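Local coordinates for methylmalonyl-CoA carboxyltransferase 5S subunit (Propionibacterium freudenreichii subsp. shermanii, PDB 1RQB), which catalyses transfer of the carboxyl group from the biotin of the 1.3S subunit to pyruvate, forming oxaloacetate at a cobalt site in a TIM barrel, at residues A[55-60]-A[94-99]; A[197-202]-A[229-234]; A[251-256]-A[287-292]; A[297-302]-A[476-481]. One frame throughout, in Å; residues are numbered along the deposited sequence.

Contact 1 (A[55-60]-A[94-99]); sequences DIDAAG and MPNSRL
Asp57 reaches from the C-terminal part of helix 53-58 into the turn that follows helix 83-93, and its carboxylate carries the polar side of the contact with Met94, Asn96 and Ser97. At the root of the side chain, Asp57 CB lies 3.8 Å from Ser97 OG and packs against Met94 CA. With CG anti to the backbone N (chi1 -177°), the chain extends, and CG passes Met94 CA before the carboxylate meets the N-H and side chains of the turn. Asp57 OD1 has two donors. Asn96 N meets it on the syn lone pair at 3.0 Å, whereas Ser97 OG donates a hydrogen bond to the same OD1 at 2.7 Å from above the carboxylate plane, 39° out of it. The other oxygen, Asp57 OD2, offers its syn lone pair to Asn96 ND2 at 2.9 Å, the carboxylate and amide planes being 38° apart. Met94 to Ser97 form a type I beta turn in the loop before strand 99-103 of the TIM barrel, the neighbour of strand 63-68, so one helix of the barrel wall is tied to that loop. An alanine in place of Asp57 would remove the carboxylate and would probably leave Asn96 N, Asn96 ND2 and Ser97 OG without the oxygens that accept from them, setting the amide free to turn. Beside this polar grip, Ile56 CG2 touches the selenium SE of selenomethionine Met94 at 3.8 Å, where Val64 and Leu32 also pack. A water donates to Ser97 OG at 2.6 Å and makes a weak second bond to Asp57 O.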
loop_
_atom_site.group_PDB
_atom_site.type_symbol
_atom_site.label_atom_id
_atom_site.label_comp_id
_atom_site.label_asym_id
_atom_site.label_seq_id
_atom_site.Cartn_x
_atom_site.Cartn_y
_atom_site.Cartn_z
ATOM N N ASP A 55 -8.702 12.996 20.015
ATOM C CA ASP A 55 -8.995 11.626 19.572
ATOM C C ASP A 55 -7.736 10.758 19.614
ATOM O O ASP A 55 -7.799 9.589 19.993
ATOM C CB ASP A 55 -9.603 11.639 18.177
ATOM C CG ASP A 55 -11.022 12.186 18.186
ATOM O OD1 ASP A 55 -11.813 11.749 19.056
ATOM O OD2 ASP A 55 -11.341 13.041 17.336
ATOM N N ILE A 56 -6.593 11.319 19.229
ATOM C CA ILE A 56 -5.338 10.554 19.261
ATOM C C ILE A 56 -5.042 10.125 20.700
ATOM O O ILE A 56 -4.680 8.979 20.964
ATOM C CB ILE A 56 -4.161 11.412 18.711
ATOM C CG1 ILE A 56 -4.308 11.538 17.191
ATOM C CG2 ILE A 56 -2.810 10.786 19.083
ATOM C CD1 ILE A 56 -3.279 12.453 16.513
ATOM N N ASP A 57 -5.246 11.053 21.631
ATOM C CA ASP A 57 -4.988 10.830 23.061
ATOM C C ASP A 57 -5.875 9.720 23.632
ATOM O O ASP A 57 -5.489 9.061 24.596
ATOM C CB ASP A 57 -5.238 12.128 23.854
ATOM C CG ASP A 57 -4.925 11.978 25.338
ATOM O OD1 ASP A 57 -3.728 11.938 25.711
ATOM O OD2 ASP A 57 -5.878 11.882 26.134
ATOM N N ALA A 58 -7.053 9.489 23.062
ATOM C CA ALA A 58 -7.951 8.464 23.617
ATOM C C ALA A 58 -8.011 7.211 22.739
ATOM O O ALA A 58 -8.811 6.314 23.003
ATOM C CB ALA A 58 -9.357 9.033 23.766
ATOM N N ALA A 59 -7.167 7.117 21.718
ATOM C CA ALA A 59 -7.240 5.971 20.798
ATOM C C ALA A 59 -6.644 4.695 21.398
ATOM O O ALA A 59 -7.022 3.597 20.991
ATOM C CB ALA A 59 -6.546 6.311 19.487
ATOM N N GLY A 60 -5.711 4.820 22.340
ATOM C CA GLY A 60 -5.101 3.636 22.938
ATOM C C GLY A 60 -3.688 3.293 22.470
ATOM O O GLY A 60 -3.212 2.177 22.663
HETATM N N MSE A 94 -2.687 16.332 24.844
HETATM C CA MSE A 94 -2.686 14.865 24.958
HETATM C C MSE A 94 -2.044 14.484 26.294
HETATM O O MSE A 94 -1.010 13.820 26.343
HETATM C CB MSE A 94 -1.899 14.258 23.787
HETATM C CG MSE A 94 -2.440 14.694 22.436
HETATM SE SE MSE A 94 -1.566 13.812 20.933
HETATM C CE MSE A 94 0.164 14.726 20.980
ATOM N N PRO A 95 -2.675 14.887 27.408
ATOM C CA PRO A 95 -2.162 14.607 28.754
ATOM C C PRO A 95 -2.038 13.149 29.201
ATOM O O PRO A 95 -1.294 12.844 30.131
ATOM C CB PRO A 95 -3.121 15.393 29.646
ATOM C CG PRO A 95 -4.424 15.211 28.930
ATOM C CD PRO A 95 -4.034 15.461 27.477
ATOM N N ASN A 96 -2.740 12.236 28.548
ATOM C CA ASN A 96 -2.692 10.831 28.980
ATOM C C ASN A 96 -1.789 9.987 28.078
ATOM O O ASN A 96 -1.706 8.773 28.263
ATOM C CB ASN A 96 -4.096 10.237 28.940
ATOM C CG ASN A 96 -5.099 11.088 29.684
ATOM O OD1 ASN A 96 -4.950 11.326 30.882
ATOM N ND2 ASN A 96 -6.118 11.565 28.978
ATOM N N SER A 97 -1.087 10.605 27.136
ATOM C CA SER A 97 -0.291 9.807 26.193
ATOM C C SER A 97 1.212 9.908 26.458
ATOM O O SER A 97 1.703 10.886 27.019
ATOM C CB SER A 97 -0.539 10.300 24.761
ATOM O OG SER A 97 -1.914 10.375 24.467
ATOM N N ARG A 98 1.927 8.866 26.033
ATOM C CA ARG A 98 3.394 8.888 26.101
ATOM C C ARG A 98 3.864 9.614 24.839
ATOM O O ARG A 98 3.672 9.109 23.733
ATOM C CB ARG A 98 4.025 7.486 26.050
ATOM C CG ARG A 98 3.714 6.547 27.182
ATOM C CD ARG A 98 4.615 5.306 27.066
ATOM N NE ARG A 98 4.326 4.329 28.108
ATOM C CZ ARG A 98 3.260 3.533 28.113
ATOM N NH1 ARG A 98 2.365 3.581 27.122
ATOM N NH2 ARG A 98 3.079 2.695 29.125
ATOM N N LEU A 99 4.450 10.795 24.989
ATOM C CA LEU A 99 4.939 11.516 23.806
ATOM C C LEU A 99 6.312 10.951 23.442
ATOM O O LEU A 99 7.109 10.626 24.321
ATOM C CB LEU A 99 5.039 13.015 24.085
ATOM C CG LEU A 99 3.737 13.680 24.551
ATOM C CD1 LEU A 99 3.909 15.203 24.531
ATOM C CD2 LEU A 99 2.589 13.272 23.652
HETATM O O HOH W 1 -2.283 7.755 24.478
#

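Contact 2 (A[197-202]-A[229-234]); sequences MAALLK and STTGVT
Thr231 holds OG1 between its backbone N and carbonyl carbon (chi1 56°), which turns the hydroxyl to Ala199 O, while Ala199 itself has the positive phi of 62° and directs its methyl group at the facing loop. Both loops follow strands of the TIM barrel, 191-193 and 223-225, and lead into helices 203-217 and 234-243, so the contact joins neighbouring loops at the catalytic end of the barrel. Lys195, Asp34, His226 and His228 bind the cobalt ion here, and the side chain of Met197 comes within about 5 Å of the metal.

Thr231 OG1 donates to Ala199 O at 2.7 Å, in the carbonyl plane, at 145° to the C=O bond. The same hydroxyl lies 3.5 Å from Ala199 CB, and the methyl group also meets Thr230 N and Thr230 CB, packing against the side of the type I turn from Ser229 to Gly232. Farther along, Thr234 CG2 rests 3.7 Å from Leu201 O and also approaches Ala199 O and Ala199 CB. Its hydroxyl faces elsewhere, bonding to the backbone O of His228, a cobalt ligand. Val233 CG2 lies 3.8 Å from Leu201 O, and the side chain also packs on Met271 of the second subunit. Lys202, at the N-cap position of helix 203-217, sends NZ to Glu273 and Glu270 of that subunit in salt bridges, so the loop pair takes part in the dimer interface. At the metal end, one water spans the two loops, donating to Met197 O at 2.7 Å and lying 2.7 Å from Thr230 OG1.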
loop_
_atom_site.group_PDB
_atom_site.type_symbol
_atom_site.label_atom_id
_atom_site.label_comp_id
_atom_site.label_asym_id
_atom_site.label_seq_id
_atom_site.Cartn_x
_atom_site.Cartn_y
_atom_site.Cartn_z
HETATM N N MSE A 197 14.225 2.809 7.765
HETATM C CA MSE A 197 13.749 4.006 7.058
HETATM C C MSE A 197 13.575 3.749 5.562
HETATM O O MSE A 197 12.724 4.367 4.923
HETATM C CB MSE A 197 14.724 5.171 7.261
HETATM C CG MSE A 197 14.254 6.461 6.614
HETATM SE SE MSE A 197 15.540 7.921 6.771
HETATM C CE MSE A 197 16.110 7.622 8.609
ATOM N N ALA A 198 14.358 2.833 4.999
ATOM C CA ALA A 198 14.277 2.572 3.554
ATOM C C ALA A 198 13.347 1.402 3.222
ATOM O O ALA A 198 13.213 1.037 2.055
ATOM C CB ALA A 198 15.685 2.313 2.995
ATOM N N ALA A 199 12.705 0.816 4.235
ATOM C CA ALA A 199 11.770 -0.308 4.055
ATOM C C ALA A 199 12.487 -1.520 3.458
ATOM O O ALA A 199 11.939 -2.239 2.623
ATOM C CB ALA A 199 10.601 0.106 3.138
ATOM N N LEU A 200 13.699 -1.770 3.927
ATOM C CA LEU A 200 14.509 -2.881 3.406
ATOM C C LEU A 200 14.258 -4.177 4.178
ATOM O O LEU A 200 14.683 -5.244 3.740
ATOM C CB LEU A 200 15.986 -2.538 3.544
ATOM C CG LEU A 200 16.572 -1.562 2.537
ATOM C CD1 LEU A 200 17.950 -1.119 3.015
ATOM C CD2 LEU A 200 16.646 -2.240 1.187
ATOM N N LEU A 201 13.581 -4.088 5.316
ATOM C CA LEU A 201 13.373 -5.274 6.161
ATOM C C LEU A 201 12.306 -6.201 5.576
ATOM O O LEU A 201 11.119 -5.879 5.559
ATOM C CB LEU A 201 12.975 -4.850 7.582
ATOM C CG LEU A 201 12.849 -5.999 8.588
ATOM C CD1 LEU A 201 14.230 -6.611 8.874
ATOM C CD2 LEU A 201 12.252 -5.454 9.891
ATOM N N LYS A 202 12.749 -7.362 5.103
ATOM C CA LYS A 202 11.824 -8.358 4.544
ATOM C C LYS A 202 11.283 -9.221 5.684
ATOM O O LYS A 202 11.817 -9.206 6.792
ATOM C CB LYS A 202 12.520 -9.214 3.478
ATOM C CG LYS A 202 12.867 -8.427 2.199
ATOM C CD LYS A 202 13.483 -9.339 1.153
ATOM C CE LYS A 202 13.710 -8.614 -0.169
ATOM N NZ LYS A 202 14.013 -9.593 -1.256
ATOM N N SER A 229 6.951 2.021 4.260
ATOM C CA SER A 229 6.272 1.104 3.332
ATOM C C SER A 229 6.728 1.318 1.888
ATOM O O SER A 229 6.084 0.846 0.952
ATOM C CB SER A 229 4.764 1.342 3.414
ATOM O OG SER A 229 4.488 2.741 3.270
ATOM N N THR A 230 7.851 1.999 1.720
ATOM C CA THR A 230 8.406 2.381 0.412
ATOM C C THR A 230 8.518 1.233 -0.597
ATOM O O THR A 230 8.262 1.434 -1.784
ATOM C CB THR A 230 9.781 3.024 0.609
ATOM O OG1 THR A 230 9.715 3.894 1.750
ATOM C CG2 THR A 230 10.173 3.841 -0.632
ATOM N N THR A 231 8.918 0.046 -0.160
ATOM C CA THR A 231 9.099 -1.100 -1.063
ATOM C C THR A 231 7.849 -1.981 -1.118
ATOM O O THR A 231 7.803 -2.942 -1.884
ATOM C CB THR A 231 10.219 -1.999 -0.577
ATOM O OG1 THR A 231 9.920 -2.403 0.769
ATOM C CG2 THR A 231 11.546 -1.265 -0.632
ATOM N N GLY A 232 6.871 -1.698 -0.269
ATOM C CA GLY A 232 5.648 -2.486 -0.261
ATOM C C GLY A 232 5.695 -3.864 0.385
ATOM O O GLY A 232 4.712 -4.595 0.286
ATOM N N VAL A 233 6.781 -4.230 1.072
ATOM C CA VAL A 233 6.861 -5.580 1.651
ATOM C C VAL A 233 6.764 -5.570 3.180
ATOM O O VAL A 233 6.588 -6.622 3.790
ATOM C CB VAL A 233 8.240 -6.282 1.330
ATOM C CG1 VAL A 233 8.620 -6.103 -0.152
ATOM C CG2 VAL A 233 9.360 -5.697 2.208
ATOM N N THR A 234 6.832 -4.401 3.804
ATOM C CA THR A 234 6.960 -4.367 5.270
ATOM C C THR A 234 5.683 -4.637 6.068
ATOM O O THR A 234 5.779 -4.894 7.267
ATOM C CB THR A 234 7.612 -3.056 5.741
ATOM O OG1 THR A 234 6.780 -1.954 5.375
ATOM C CG2 THR A 234 9.003 -2.900 5.107
HETATM O O HOH W 2 11.718 5.420 2.659
#

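Contact 3 (A[251-256]-A[287-292]); sequences TAISSM and HKIRDH
Ile253 and Ile289 meet at a slant, Ile253 CG1 resting 3.8 Å from Ile289 CG2, while Ile253 CD1 reaches on to Ile289 CB. A chi1 of -156° swings Ile253 CG1 opposite the backbone N and out to the helix, and the same CG1 packs 3.7 Å from Arg290 N. Arg290 lies beside the two serines: Ser254 OG is 2.9 Å from Arg290 CD, a tight contact and not a bond, and stands near the plane of the guanidinium, at its edge. The segment 251-256 leaves strand 248-251 of the TIM barrel, and helix 283-296 packs against this loop, whose Ile253 also touches Val31 of helix 31-39; the side chain of substrate-binding Ala35 is about 7 Å from that of Ile253. Ser255 OG donates to Arg290 O at 2.8 Å, in the carbonyl plane and on a lone pair. An alanine at Ser255 would lack this hydroxyl and would probably leave Arg290 O without its donor from the loop. Ser254 OG bonds to Glu266 and accepts from a water at 2.9 Å. Beyond the bend at chi3, Arg290 NH2 lies 3.0 Å from Asp291 OD1, which sits over the guanidinium face as a charge pairing with no N-H directed at it.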
loop_
_atom_site.group_PDB
_atom_site.type_symbol
_atom_site.label_atom_id
_atom_site.label_comp_id
_atom_site.label_asym_id
_atom_site.label_seq_id
_atom_site.Cartn_x
_atom_site.Cartn_y
_atom_site.Cartn_z
ATOM N N THR A 251 2.973 2.769 13.088
ATOM C CA THR A 251 2.095 2.877 11.915
ATOM C C THR A 251 1.586 4.316 11.795
ATOM O O THR A 251 1.758 5.133 12.698
ATOM C CB THR A 251 0.865 1.927 12.040
ATOM O OG1 THR A 251 0.082 2.322 13.177
ATOM C CG2 THR A 251 1.314 0.471 12.234
ATOM N N ALA A 252 0.950 4.609 10.668
ATOM C CA ALA A 252 0.398 5.952 10.428
ATOM C C ALA A 252 -1.082 5.814 10.065
ATOM O O ALA A 252 -1.449 4.916 9.309
ATOM C CB ALA A 252 1.152 6.638 9.269
ATOM N N ILE A 253 -1.921 6.715 10.581
ATOM C CA ILE A 253 -3.359 6.668 10.268
ATOM C C ILE A 253 -3.516 6.524 8.752
ATOM O O ILE A 253 -2.787 7.142 7.978
ATOM C CB ILE A 253 -4.084 7.913 10.847
ATOM C CG1 ILE A 253 -5.583 7.605 11.053
ATOM C CG2 ILE A 253 -3.860 9.117 9.947
ATOM C CD1 ILE A 253 -5.851 6.555 12.134
ATOM N N SER A 254 -4.493 5.721 8.325
ATOM C CA SER A 254 -4.657 5.334 6.915
ATOM C C SER A 254 -4.724 6.491 5.912
ATOM O O SER A 254 -4.263 6.325 4.784
ATOM C CB SER A 254 -5.862 4.391 6.747
ATOM O OG SER A 254 -7.085 5.035 7.032
ATOM N N SER A 255 -5.270 7.651 6.263
ATOM C CA SER A 255 -5.348 8.750 5.288
ATOM C C SER A 255 -3.989 9.431 5.091
ATOM O O SER A 255 -3.835 10.295 4.230
ATOM C CB SER A 255 -6.396 9.781 5.725
ATOM O OG SER A 255 -6.261 10.094 7.104
HETATM N N MSE A 256 -2.996 9.043 5.880
HETATM C CA MSE A 256 -1.641 9.611 5.796
HETATM C C MSE A 256 -0.633 8.460 5.802
HETATM O O MSE A 256 0.345 8.513 6.546
HETATM C CB MSE A 256 -1.357 10.445 7.039
HETATM C CG MSE A 256 -2.319 11.565 7.283
HETATM SE SE MSE A 256 -1.750 13.034 6.200
HETATM C CE MSE A 256 -0.308 13.691 7.340
ATOM N N HIS A 287 -11.283 6.174 13.356
ATOM C CA HIS A 287 -12.093 6.663 12.232
ATOM C C HIS A 287 -12.131 8.194 12.240
ATOM O O HIS A 287 -12.055 8.834 11.191
ATOM C CB HIS A 287 -13.511 6.104 12.345
ATOM C CG HIS A 287 -14.414 6.526 11.232
ATOM N ND1 HIS A 287 -14.330 5.992 9.964
ATOM C CD2 HIS A 287 -15.401 7.450 11.186
ATOM C CE1 HIS A 287 -15.227 6.568 9.185
ATOM N NE2 HIS A 287 -15.891 7.457 9.902
ATOM N N LYS A 288 -12.240 8.785 13.426
ATOM C CA LYS A 288 -12.290 10.250 13.539
ATOM C C LYS A 288 -10.942 10.861 13.151
ATOM O O LYS A 288 -10.886 11.905 12.503
ATOM C CB LYS A 288 -12.638 10.685 14.971
ATOM C CG LYS A 288 -14.000 10.230 15.459
ATOM C CD LYS A 288 -14.249 10.764 16.867
ATOM C CE LYS A 288 -15.562 10.254 17.443
ATOM N NZ LYS A 288 -16.726 10.514 16.547
ATOM N N ILE A 289 -9.855 10.227 13.564
ATOM C CA ILE A 289 -8.519 10.738 13.229
ATOM C C ILE A 289 -8.314 10.639 11.716
ATOM O O ILE A 289 -7.819 11.563 11.071
ATOM C CB ILE A 289 -7.432 9.915 13.962
ATOM C CG1 ILE A 289 -7.634 10.050 15.473
ATOM C CG2 ILE A 289 -6.025 10.393 13.562
ATOM C CD1 ILE A 289 -6.935 8.958 16.289
ATOM N N ARG A 290 -8.714 9.504 11.154
ATOM C CA ARG A 290 -8.562 9.275 9.711
ATOM C C ARG A 290 -9.284 10.366 8.916
ATOM O O ARG A 290 -8.714 10.961 8.004
ATOM C CB ARG A 290 -9.160 7.928 9.308
ATOM C CG ARG A 290 -8.978 7.655 7.833
ATOM C CD ARG A 290 -9.646 6.367 7.418
ATOM N NE ARG A 290 -11.096 6.478 7.411
ATOM C CZ ARG A 290 -11.798 6.834 6.339
ATOM N NH1 ARG A 290 -11.166 7.112 5.199
ATOM N NH2 ARG A 290 -13.125 6.899 6.399
ATOM N N ASP A 291 -10.548 10.603 9.260
ATOM C CA ASP A 291 -11.377 11.594 8.559
ATOM C C ASP A 291 -10.791 12.996 8.727
ATOM O O ASP A 291 -10.834 13.821 7.814
ATOM C CB ASP A 291 -12.818 11.541 9.086
ATOM C CG ASP A 291 -13.593 10.348 8.529
ATOM O OD1 ASP A 291 -13.019 9.607 7.699
ATOM O OD2 ASP A 291 -14.769 10.154 8.911
ATOM N N HIS A 292 -10.227 13.257 9.892
ATOM C CA HIS A 292 -9.627 14.576 10.135
ATOM C C HIS A 292 -8.509 14.838 9.124
ATOM O O HIS A 292 -8.482 15.875 8.463
ATOM C CB HIS A 292 -9.023 14.635 11.533
ATOM C CG HIS A 292 -8.321 15.924 11.814
ATOM N ND1 HIS A 292 -8.985 17.046 12.261
ATOM C CD2 HIS A 292 -7.032 16.296 11.635
ATOM C CE1 HIS A 292 -8.135 18.055 12.344
ATOM N NE2 HIS A 292 -6.944 17.627 11.968
HETATM O O HOH W 3 -7.872 6.224 4.491
#

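Contact 4 (A[297-302]-A[476-481]); sequences RPKYKK and LTDAQL
Lys299 O accepts from Leu476 N at 2.9 Å, a nearly straight bond with an N-H...acceptor angle of 160°, the donor tilted 16° from the carbonyl plane. This bond fixes the segment 476-481 beside the 3-10 turns of 297-302, and side chains close in round it. Leu476 CB and CG pack against the same carbonyl oxygen, while its two methyl groups part: CD1 lies 3.6 Å from Lys301 CG, the two side chains crossing at a slant, and CD2 lies more loosely, 4.2 Å from Lys302 CG, these side chains crossing at about a right angle. The lysines thus contribute their aliphatic stems. Lys299 lays CB, CG and CD alongside Leu476 O, its CD 3.5 Å from that oxygen, then bends at chi3 toward Asp48, with which NZ forms a salt bridge. A water donates to Leu476 O at 2.9 Å and accepts a weak bond from Lys299 NZ. Lys301 NZ pairs with Glu484.

Leu481, its CG anti to the backbone N (chi1 -156°), points toward the 3-10 segment. CD1 sits 3.6 Å from Pro298 O, and CD2 touches both Pro298 CB and Lys299 CG, each at 3.9 Å. The turn of helix carrying it is capped by its own residues: Gln480 N donates to Thr477 OG1 at 3.1 Å, and Thr477 N to Gln480 OE1. This reciprocal pair is a capping box at the start of helix 478-484, which here docks the C-terminal end of the modelled chain onto the segment following the last helix of the TIM barrel.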
loop_
_atom_site.group_PDB
_atom_site.type_symbol
_atom_site.label_atom_id
_atom_site.label_comp_id
_atom_site.label_asym_id
_atom_site.label_seq_id
_atom_site.Cartn_x
_atom_site.Cartn_y
_atom_site.Cartn_z
ATOM N N ARG A 297 -5.225 16.644 4.084
ATOM C CA ARG A 297 -4.107 16.273 3.203
ATOM C C ARG A 297 -4.130 16.927 1.818
ATOM O O ARG A 297 -3.074 17.299 1.305
ATOM C CB ARG A 297 -4.005 14.759 3.079
ATOM C CG ARG A 297 -2.776 14.320 2.299
ATOM C CD ARG A 297 -2.627 12.822 2.333
ATOM N NE ARG A 297 -1.453 12.403 1.585
ATOM C CZ ARG A 297 -1.038 11.146 1.508
ATOM N NH1 ARG A 297 -1.703 10.184 2.150
ATOM N NH2 ARG A 297 0.026 10.845 0.777
ATOM N N PRO A 298 -5.304 17.078 1.174
ATOM C CA PRO A 298 -5.276 17.702 -0.159
ATOM C C PRO A 298 -4.612 19.079 -0.239
ATOM O O PRO A 298 -4.105 19.468 -1.291
ATOM C CB PRO A 298 -6.756 17.746 -0.554
ATOM C CG PRO A 298 -7.325 16.558 0.172
ATOM C CD PRO A 298 -6.679 16.696 1.534
ATOM N N LYS A 299 -4.603 19.811 0.874
ATOM C CA LYS A 299 -4.001 21.154 0.908
ATOM C C LYS A 299 -2.478 21.097 0.770
ATOM O O LYS A 299 -1.842 22.111 0.487
ATOM C CB LYS A 299 -4.350 21.876 2.216
ATOM C CG LYS A 299 -5.838 22.086 2.437
ATOM C CD LYS A 299 -6.118 22.999 3.635
ATOM C CE LYS A 299 -5.513 22.490 4.933
ATOM N NZ LYS A 299 -5.892 23.377 6.079
ATOM N N TYR A 300 -1.887 19.918 0.947
ATOM C CA TYR A 300 -0.425 19.781 0.882
ATOM C C TYR A 300 0.025 19.124 -0.425
ATOM O O TYR A 300 1.161 18.666 -0.530
ATOM C CB TYR A 300 0.061 18.948 2.081
ATOM C CG TYR A 300 -0.092 19.689 3.392
ATOM C CD1 TYR A 300 -1.314 19.711 4.077
ATOM C CD2 TYR A 300 0.972 20.438 3.905
ATOM C CE1 TYR A 300 -1.466 20.472 5.245
ATOM C CE2 TYR A 300 0.831 21.196 5.059
ATOM C CZ TYR A 300 -0.377 21.213 5.721
ATOM O OH TYR A 300 -0.495 21.975 6.855
ATOM N N LYS A 301 -0.835 19.124 -1.437
ATOM C CA LYS A 301 -0.516 18.458 -2.707
ATOM C C LYS A 301 0.796 18.948 -3.325
ATOM O O LYS A 301 1.492 18.170 -3.974
ATOM C CB LYS A 301 -1.644 18.642 -3.722
ATOM C CG LYS A 301 -1.877 20.073 -4.158
ATOM C CD LYS A 301 -2.954 20.126 -5.231
ATOM C CE LYS A 301 -2.565 19.265 -6.430
ATOM N NZ LYS A 301 -3.592 19.284 -7.515
ATOM N N LYS A 302 1.146 20.221 -3.153
ATOM C CA LYS A 302 2.379 20.740 -3.764
ATOM C C LYS A 302 3.626 20.092 -3.158
ATOM O O LYS A 302 4.723 20.250 -3.692
ATOM C CB LYS A 302 2.495 22.267 -3.585
ATOM C CG LYS A 302 1.402 23.122 -4.238
ATOM C CD LYS A 302 1.368 22.959 -5.763
ATOM C CE LYS A 302 0.329 23.900 -6.388
ATOM N NZ LYS A 302 0.383 23.867 -7.878
ATOM N N LEU A 476 -1.890 24.981 0.674
ATOM C CA LEU A 476 -2.880 25.736 -0.107
ATOM C C LEU A 476 -4.053 26.072 0.816
ATOM O O LEU A 476 -4.343 25.332 1.755
ATOM C CB LEU A 476 -3.384 24.879 -1.274
ATOM C CG LEU A 476 -2.297 24.391 -2.236
ATOM C CD1 LEU A 476 -2.885 23.379 -3.206
ATOM C CD2 LEU A 476 -1.717 25.581 -2.996
ATOM N N THR A 477 -4.703 27.205 0.585
ATOM C CA THR A 477 -5.883 27.547 1.393
ATOM C C THR A 477 -7.088 26.893 0.715
ATOM O O THR A 477 -6.989 26.434 -0.422
ATOM C CB THR A 477 -6.135 29.065 1.437
ATOM O OG1 THR A 477 -6.382 29.541 0.107
ATOM C CG2 THR A 477 -4.938 29.792 2.037
ATOM N N ASP A 478 -8.221 26.836 1.401
ATOM C CA ASP A 478 -9.410 26.231 0.784
ATOM C C ASP A 478 -9.721 26.959 -0.526
ATOM O O ASP A 478 -10.060 26.339 -1.533
ATOM C CB ASP A 478 -10.602 26.314 1.737
ATOM C CG ASP A 478 -10.390 25.498 2.997
ATOM O OD1 ASP A 478 -10.100 24.286 2.877
ATOM O OD2 ASP A 478 -10.509 26.064 4.106
ATOM N N ALA A 479 -9.581 28.279 -0.503
ATOM C CA ALA A 479 -9.847 29.109 -1.687
ATOM C C ALA A 479 -8.916 28.698 -2.829
ATOM O O ALA A 479 -9.345 28.543 -3.971
ATOM C CB ALA A 479 -9.639 30.576 -1.343
ATOM N N GLN A 480 -7.636 28.524 -2.522
ATOM C CA GLN A 480 -6.661 28.143 -3.554
ATOM C C GLN A 480 -6.939 26.714 -4.023
ATOM O O GLN A 480 -6.788 26.395 -5.201
ATOM C CB GLN A 480 -5.237 28.221 -3.005
ATOM C CG GLN A 480 -4.816 29.605 -2.556
ATOM C CD GLN A 480 -3.396 29.627 -2.037
ATOM O OE1 GLN A 480 -3.081 28.973 -1.043
ATOM N NE2 GLN A 480 -2.527 30.376 -2.713
ATOM N N LEU A 481 -7.334 25.860 -3.088
ATOM C CA LEU A 481 -7.619 24.460 -3.430
ATOM C C LEU A 481 -8.823 24.418 -4.373
ATOM O O LEU A 481 -8.765 23.827 -5.450
ATOM C CB LEU A 481 -7.903 23.660 -2.156
ATOM C CG LEU A 481 -7.653 22.152 -2.246
ATOM C CD1 LEU A 481 -6.256 21.895 -2.791
ATOM C CD2 LEU A 481 -7.820 21.521 -0.871
HETATM O O HOH W 4 -4.546 25.996 4.541
#

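Overall arrangement
The four contacts follow one another along the chain, each closing before the next opens. Contacts 1, 2 and 3 belong to the TIM barrel, whereas contact 4 joins the segment after helix 283-296 to the C-terminal helix 478-484. Ile289 of helix 283-296, part of contact 3, packs on Asp55 and Ile56 of contact 1, their centres about 15 Å apart. Contact 3 meets contact 4 through a probable hydrogen bond from Arg297 to Ser255 O, centres about 18 Å apart. Contact 2 stands apart, about 27 Å from contact 1 between centres, beside the cobalt site, with salt bridges to the second subunit, which contact 3 also touches. Contacts 1, 3 and 4 thus touch in sequence, from barrel wall to C-terminal helix.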